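Local coordinates for periplasmic binding protein (Veillonella parvula, PDB 4LJS) that probably binds a metal chelate or a similar small ligand in the periplasm and delivers it to a membrane importer, at residues I228-T232 with P233-M237; V262-N265 with Y266-Q270; L287-L290 with A291-P295. All coordinates share one frame; numbering follows the deposited sequence.

How the interactions relate
The three contacts follow one another along the second half of the chain, each a turn or helix end around the mixed sheet that includes strands 196-203, 247-252 and 284-288. Interaction 1 links strand 226-227 to helix 237-243, interaction 2 closes helix 260-268, and interaction 3 leads off strand 284-288 towards helix 299-310. Their centres lie 19 to 21 Å apart. Interactions 1 and 2 touch where M237 CE packs 3.4 Å from Q270 NE2. The centre of interaction 3 lies about 5 Å from the centre of the chain; it meets helix 52-60, which follows strand 47-50 of the four-stranded parallel sheet, so the three run from the rim of one lobe to its junction with the next.

Interaction 1 (I228-T232 with P233-M237); sequences IDTET and PSISM
I235 reaches back to T230 and I228 across a bend that contains an Asx turn at D229, in the beta-alpha connection between strand 226-227 and helix 237-243. Its CB lies 4.1 Å from T230 OG1. CG1, set anti to the backbone N (chi1 -177°), and CD1 run on beside that hydroxyl at much the same distance, and CD1 also reaches T230 CG2 at 3.8 Å. The two side chains cross at about a right angle. CD1 faces I228 CG2 as well, more loosely, at 4.4 Å. F207 and I200 of the sheet and V240 of the following helix pack on I235 too, so that this buried residue joins the loop to sheet and helix. The threonine is held in turn: T230 OG1 shares a hydrogen bond of 3.1 Å with T232 OG1, in which either may be the donor. T232 then packs its CG2 on the ring of P233, 3.6 Å from CD. The Asx turn fixes the preceding corner. D229 OD1 accepts from E231 N at 2.9 Å (151° at the hydrogen), the donor standing above the carboxylate plane, while D229 OD2 takes a second bond from H212 N. With both oxygens engaged, the carboxylate has little freedom to rotate. Where the helix begins, S236 is the N-cap, its OG bonded to the backbone N of D239.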
loop_
_atom_site.group_PDB
_atom_site.type_symbol
_atom_site.label_atom_id
_atom_site.label_comp_id
_atom_site.label_asym_id
_atom_site.label_seq_id
_atom_site.Cartn_x
_atom_site.Cartn_y
_atom_site.Cartn_z
ATOM N N ILE A 228 -19.872 -4.514 -3.068
ATOM C CA ILE A 228 -20.514 -4.334 -4.366
ATOM C C ILE A 228 -19.500 -4.445 -5.501
ATOM O O ILE A 228 -18.407 -3.882 -5.421
ATOM C CB ILE A 228 -21.205 -2.960 -4.450
ATOM C CG1 ILE A 228 -22.307 -2.857 -3.397
ATOM C CG2 ILE A 228 -21.771 -2.720 -5.841
ATOM C CD1 ILE A 228 -22.938 -1.501 -3.313
ATOM N N ASP A 229 -19.862 -5.174 -6.554
ATOM C CA ASP A 229 -18.995 -5.322 -7.721
ATOM C C ASP A 229 -19.805 -5.668 -8.964
ATOM O O ASP A 229 -20.238 -6.806 -9.136
ATOM C CB ASP A 229 -17.934 -6.396 -7.469
ATOM C CG ASP A 229 -16.888 -6.464 -8.571
ATOM O OD1 ASP A 229 -16.904 -5.605 -9.481
ATOM O OD2 ASP A 229 -16.031 -7.371 -8.514
ATOM N N THR A 230 -20.001 -4.681 -9.829
ATOM C CA THR A 230 -20.761 -4.880 -11.056
ATOM C C THR A 230 -19.868 -5.349 -12.201
ATOM O O THR A 230 -20.321 -5.470 -13.339
ATOM C CB THR A 230 -21.486 -3.591 -11.479
ATOM O OG1 THR A 230 -20.532 -2.528 -11.616
ATOM C CG2 THR A 230 -22.535 -3.206 -10.441
ATOM N N GLU A 231 -18.598 -5.598 -11.892
ATOM C CA GLU A 231 -17.642 -6.128 -12.863
ATOM C C GLU A 231 -17.533 -5.260 -14.113
ATOM O O GLU A 231 -17.664 -5.743 -15.233
ATOM C CB GLU A 231 -17.999 -7.565 -13.231
ATOM C CG GLU A 231 -18.113 -8.475 -12.024
ATOM C CD GLU A 231 -18.530 -9.878 -12.391
ATOM O OE1 GLU A 231 -19.037 -10.076 -13.516
ATOM O OE2 GLU A 231 -18.348 -10.786 -11.552
ATOM N N THR A 232 -17.290 -3.974 -13.894
ATOM C CA THR A 232 -17.155 -2.993 -14.958
ATOM C C THR A 232 -16.043 -2.054 -14.511
ATOM O O THR A 232 -15.877 -1.827 -13.312
ATOM C CB THR A 232 -18.454 -2.182 -15.104
ATOM O OG1 THR A 232 -19.540 -2.906 -14.511
ATOM C CG2 THR A 232 -18.771 -1.886 -16.571
ATOM N N PRO A 233 -15.266 -1.505 -15.458
ATOM C CA PRO A 233 -14.236 -0.552 -15.032
ATOM C C PRO A 233 -14.849 0.689 -14.379
ATOM O O PRO A 233 -14.164 1.427 -13.668
ATOM C CB PRO A 233 -13.527 -0.183 -16.342
ATOM C CG PRO A 233 -14.491 -0.545 -17.424
ATOM C CD PRO A 233 -15.234 -1.741 -16.911
ATOM N N SER A 234 -16.142 0.896 -14.610
ATOM C CA SER A 234 -16.850 2.048 -14.079
ATOM C C SER A 234 -18.237 1.637 -13.590
ATOM O O SER A 234 -18.852 0.733 -14.150
ATOM C CB SER A 234 -16.983 3.105 -15.169
ATOM O OG SER A 234 -17.548 2.537 -16.345
ATOM N N ILE A 235 -18.727 2.289 -12.543
ATOM C CA ILE A 235 -20.090 2.041 -12.096
ATOM C C ILE A 235 -20.960 3.284 -12.261
ATOM O O ILE A 235 -20.627 4.364 -11.765
ATOM C CB ILE A 235 -20.163 1.491 -10.651
ATOM C CG1 ILE A 235 -21.615 1.183 -10.279
ATOM C CG2 ILE A 235 -19.542 2.459 -9.657
ATOM C CD1 ILE A 235 -21.771 0.303 -9.056
ATOM N N SER A 236 -22.065 3.126 -12.983
ATOM C CA SER A 236 -22.967 4.238 -13.237
ATOM C C SER A 236 -23.626 4.696 -11.945
ATOM O O SER A 236 -23.828 3.902 -11.023
ATOM C CB SER A 236 -24.042 3.841 -14.250
ATOM O OG SER A 236 -24.951 2.910 -13.686
HETATM N N MSE A 237 -23.957 5.984 -11.887
HETATM C CA MSE A 237 -24.723 6.538 -10.779
HETATM C C MSE A 237 -26.039 5.772 -10.638
HETATM O O MSE A 237 -26.561 5.594 -9.533
HETATM C CB MSE A 237 -24.983 8.028 -11.016
HETATM C CG MSE A 237 -25.812 8.708 -9.937
HETATM SE SE MSE A 237 -25.676 10.655 -9.976
HETATM C CE MSE A 237 -23.731 10.808 -10.055
#

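Interaction 2 (V262-N265 with Y266-Q270); sequences VIMN and YVLTQ
M264 and L268, one turn apart, pack together at the C-terminal end of helix 260-268, which runs out into an inverse gamma turn centred on T269. Between these two the nearest atoms are SE of M264, a selenomethionine, and L268 CD1, 3.6 Å apart; CD2 of L268 lies against M264 CG at 3.9 Å. The selenomethionine starts anti to its own N (chi1 177°) and then bends at both following torsions, which brings the selenium across at a slant to the leucine's two methyls. Beneath this pair L268 N bonds to M264 O at 2.9 Å, nearly straight at the hydrogen (172°) and close to the carbonyl direction. With an alanine in place of L268 the selenium would lose both methyls it packs on, which would probably open a gap beside V284 and hold the bent chain less firmly.

On the next flank N265 and T269 meet. T269 N donates to N265 O at 3.0 Å; a second bond to that oxygen, from T269 OG1, is doubtful because it is very short. T269 CG2 packs against OD1 of the asparagine at 3.6 Å.

Further out, M264 rests on V284 and F286 of strand 284-288 and on L250, with L268 also on V284, while V267 and I263 face V202, so this side of the helix lies on the sheet. Y266 extends towards the turn after strand 196-203, its OH making a weak hydrogen bond to K205 O. The gamma turn is closed by Q270 N on L268 O at 2.7 Å, and that N also bonds to Q274 OE1. The side-chain amide of Q270 comes back towards the helix, NE2 standing 3.7 Å above the plane of the Y266 ring, over its centre.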
loop_
_atom_site.group_PDB
_atom_site.type_symbol
_atom_site.label_atom_id
_atom_site.label_comp_id
_atom_site.label_asym_id
_atom_site.label_seq_id
_atom_site.Cartn_x
_atom_site.Cartn_y
_atom_site.Cartn_z
ATOM N N VAL A 262 -13.581 19.176 -3.090
ATOM C CA VAL A 262 -14.331 19.240 -4.339
ATOM C C VAL A 262 -14.847 17.862 -4.747
ATOM O O VAL A 262 -15.966 17.734 -5.243
ATOM C CB VAL A 262 -13.480 19.845 -5.475
ATOM C CG1 VAL A 262 -14.258 19.863 -6.785
ATOM C CG2 VAL A 262 -13.030 21.249 -5.103
ATOM N N ILE A 263 -14.035 16.832 -4.530
ATOM C CA ILE A 263 -14.461 15.462 -4.797
ATOM C C ILE A 263 -15.649 15.085 -3.917
ATOM O O ILE A 263 -16.668 14.593 -4.407
ATOM C CB ILE A 263 -13.335 14.443 -4.535
ATOM C CG1 ILE A 263 -12.137 14.697 -5.452
ATOM C CG2 ILE A 263 -13.852 13.030 -4.732
ATOM C CD1 ILE A 263 -12.437 14.522 -6.922
HETATM N N MSE A 264 -15.504 15.316 -2.614
HETATM C CA MSE A 264 -16.525 14.939 -1.644
HETATM C C MSE A 264 -17.821 15.670 -1.941
HETATM O O MSE A 264 -18.898 15.074 -1.945
HETATM C CB MSE A 264 -16.073 15.261 -0.220
HETATM C CG MSE A 264 -17.125 14.949 0.837
HETATM SE SE MSE A 264 -17.480 13.031 1.016
HETATM C CE MSE A 264 -15.904 12.516 2.043
ATOM N N ASN A 265 -17.706 16.963 -2.206
ATOM C CA ASN A 265 -18.878 17.775 -2.482
ATOM C C ASN A 265 -19.597 17.341 -3.756
ATOM O O ASN A 265 -20.827 17.382 -3.824
ATOM C CB ASN A 265 -18.510 19.253 -2.548
ATOM C CG ASN A 265 -19.716 20.148 -2.417
ATOM O OD1 ASN A 265 -20.340 20.515 -3.412
ATOM N ND2 ASN A 265 -20.065 20.493 -1.182
ATOM N N TYR A 266 -18.832 16.921 -4.760
ATOM C CA TYR A 266 -19.414 16.400 -5.994
ATOM C C TYR A 266 -20.246 15.143 -5.727
ATOM O O TYR A 266 -21.323 14.965 -6.298
ATOM C CB TYR A 266 -18.323 16.102 -7.027
ATOM C CG TYR A 266 -18.826 15.411 -8.280
ATOM C CD1 TYR A 266 -18.623 14.050 -8.481
ATOM C CD2 TYR A 266 -19.506 16.121 -9.262
ATOM C CE1 TYR A 266 -19.083 13.416 -9.628
ATOM C CE2 TYR A 266 -19.967 15.497 -10.409
ATOM C CZ TYR A 266 -19.755 14.147 -10.586
ATOM O OH TYR A 266 -20.216 13.530 -11.728
ATOM N N VAL A 267 -19.744 14.278 -4.855
ATOM C CA VAL A 267 -20.429 13.031 -4.538
ATOM C C VAL A 267 -21.687 13.288 -3.706
ATOM O O VAL A 267 -22.770 12.795 -4.029
ATOM C CB VAL A 267 -19.481 12.049 -3.812
ATOM C CG1 VAL A 267 -20.245 10.850 -3.267
ATOM C CG2 VAL A 267 -18.374 11.605 -4.750
ATOM N N LEU A 268 -21.536 14.075 -2.646
ATOM C CA LEU A 268 -22.632 14.368 -1.727
ATOM C C LEU A 268 -23.743 15.168 -2.391
ATOM O O LEU A 268 -24.869 14.689 -2.509
ATOM C CB LEU A 268 -22.115 15.120 -0.498
ATOM C CG LEU A 268 -21.758 14.296 0.743
ATOM C CD1 LEU A 268 -21.027 13.015 0.379
ATOM C CD2 LEU A 268 -20.942 15.135 1.721
ATOM N N THR A 269 -23.423 16.386 -2.819
ATOM C CA THR A 269 -24.400 17.253 -3.468
ATOM C C THR A 269 -24.717 16.746 -4.867
ATOM O O THR A 269 -24.257 17.304 -5.865
ATOM C CB THR A 269 -23.906 18.708 -3.560
ATOM O OG1 THR A 269 -22.788 18.784 -4.454
ATOM C CG2 THR A 269 -23.497 19.220 -2.187
ATOM N N GLN A 270 -25.498 15.677 -4.931
ATOM C CA GLN A 270 -25.897 15.100 -6.201
ATOM C C GLN A 270 -27.413 15.124 -6.295
ATOM O O GLN A 270 -28.078 15.796 -5.508
ATOM C CB GLN A 270 -25.376 13.668 -6.325
ATOM C CG GLN A 270 -24.962 13.285 -7.730
ATOM C CD GLN A 270 -23.745 14.050 -8.211
ATOM O OE1 GLN A 270 -23.837 15.218 -8.591
ATOM N NE2 GLN A 270 -22.592 13.391 -8.198
#

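Interaction 3 (L287-L290 with A291-P295); sequences LPLL and AVYSP
L287 and V292 cross at a slant, CG1 of the valine set against the leucine's branched end, 3.8 Å from CD2. Between them the chain makes two overlapping type I beta turns as it leaves strand 284-288: A291 N bonds to P288 O at 2.9 Å (153° at the hydrogen), and V292 N bonds to L289 O. In both, the donor stands above the carbonyl plane. L289 and Y293 lie side by side and point the same way, each with CG anti to its backbone N (chi1 -173° and -175°), which puts L289 CD1 3.7 Å from Y293 CB. A water donates to both L290 O (2.8 Å) and P295 O, bridging two carbonyls five residues apart. A glycerol about 4 Å from the Y293 side chain is consistent with a pocket there. L287 pairs with strand 247-252 and packs, as P288 does, on I305 of helix 299-310; V292 touches S302 of that helix and A216 and I219 of helix 215-222. The turns carry the chain from the sheet to helix 52-60, where L290 touches Q52 and S294 touches N53, consistent with a place where the two lobes of a periplasmic binding protein meet.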
loop_
_atom_site.group_PDB
_atom_site.type_symbol
_atom_site.label_atom_id
_atom_site.label_comp_id
_atom_site.label_asym_id
_atom_site.label_seq_id
_atom_site.Cartn_x
_atom_site.Cartn_y
_atom_site.Cartn_z
ATOM N N LEU A 287 -10.735 7.316 1.493
ATOM C CA LEU A 287 -9.834 6.187 1.672
ATOM C C LEU A 287 -8.614 6.398 0.772
ATOM O O LEU A 287 -8.721 6.337 -0.454
ATOM C CB LEU A 287 -10.554 4.876 1.336
ATOM C CG LEU A 287 -9.802 3.541 1.444
ATOM C CD1 LEU A 287 -9.217 3.326 2.834
ATOM C CD2 LEU A 287 -10.726 2.379 1.067
ATOM N N PRO A 288 -7.451 6.680 1.377
ATOM C CA PRO A 288 -6.263 6.973 0.566
ATOM C C PRO A 288 -5.816 5.773 -0.265
ATOM O O PRO A 288 -5.717 4.654 0.248
ATOM C CB PRO A 288 -5.197 7.357 1.606
ATOM C CG PRO A 288 -5.708 6.835 2.915
ATOM C CD PRO A 288 -7.204 6.843 2.820
ATOM N N LEU A 289 -5.578 6.024 -1.552
ATOM C CA LEU A 289 -5.082 5.020 -2.480
ATOM C C LEU A 289 -3.797 4.382 -1.960
ATOM O O LEU A 289 -3.607 3.166 -2.068
ATOM C CB LEU A 289 -4.842 5.650 -3.860
ATOM C CG LEU A 289 -4.483 4.719 -5.022
ATOM C CD1 LEU A 289 -5.548 3.642 -5.210
ATOM C CD2 LEU A 289 -4.301 5.512 -6.314
ATOM N N LEU A 290 -2.928 5.198 -1.368
ATOM C CA LEU A 290 -1.653 4.697 -0.846
ATOM C C LEU A 290 -1.836 3.645 0.257
ATOM O O LEU A 290 -0.884 2.970 0.641
ATOM C CB LEU A 290 -0.752 5.858 -0.369
ATOM C CG LEU A 290 -1.178 6.764 0.804
ATOM C CD1 LEU A 290 -0.979 6.084 2.154
ATOM C CD2 LEU A 290 -0.424 8.108 0.784
ATOM N N ALA A 291 -3.058 3.515 0.767
ATOM C CA ALA A 291 -3.353 2.529 1.800
ATOM C C ALA A 291 -4.046 1.292 1.241
ATOM O O ALA A 291 -4.210 0.305 1.949
ATOM C CB ALA A 291 -4.204 3.145 2.895
ATOM N N VAL A 292 -4.461 1.338 -0.023
ATOM C CA VAL A 292 -5.220 0.222 -0.591
ATOM C C VAL A 292 -4.706 -0.244 -1.947
ATOM O O VAL A 292 -5.327 -1.083 -2.600
ATOM C CB VAL A 292 -6.726 0.539 -0.724
ATOM C CG1 VAL A 292 -7.341 0.791 0.638
ATOM C CG2 VAL A 292 -6.949 1.728 -1.630
ATOM N N TYR A 293 -3.575 0.295 -2.377
ATOM C CA TYR A 293 -2.962 -0.173 -3.610
ATOM C C TYR A 293 -1.463 -0.371 -3.361
ATOM O O TYR A 293 -0.739 0.603 -3.166
ATOM C CB TYR A 293 -3.232 0.819 -4.745
ATOM C CG TYR A 293 -2.736 0.353 -6.092
ATOM C CD1 TYR A 293 -1.412 0.541 -6.463
ATOM C CD2 TYR A 293 -3.587 -0.282 -6.991
ATOM C CE1 TYR A 293 -0.943 0.111 -7.691
ATOM C CE2 TYR A 293 -3.127 -0.712 -8.231
ATOM C CZ TYR A 293 -1.799 -0.511 -8.572
ATOM O OH TYR A 293 -1.312 -0.933 -9.791
ATOM N N SER A 294 -1.019 -1.633 -3.360
ATOM C CA SER A 294 0.333 -2.020 -2.917
ATOM C C SER A 294 0.840 -1.213 -1.728
ATOM O O SER A 294 1.879 -0.586 -1.820
ATOM C CB SER A 294 1.347 -1.856 -4.053
ATOM O OG SER A 294 1.048 -2.697 -5.143
ATOM N N PRO A 295 0.107 -1.216 -0.613
ATOM C CA PRO A 295 0.414 -0.247 0.449
ATOM C C PRO A 295 1.560 -0.651 1.363
ATOM O O PRO A 295 2.094 0.210 2.063
ATOM C CB PRO A 295 -0.889 -0.204 1.263
ATOM C CG PRO A 295 -1.448 -1.584 1.101
ATOM C CD PRO A 295 -1.066 -2.045 -0.288
HETATM O O HOH W 1 1.893 2.705 0.543
#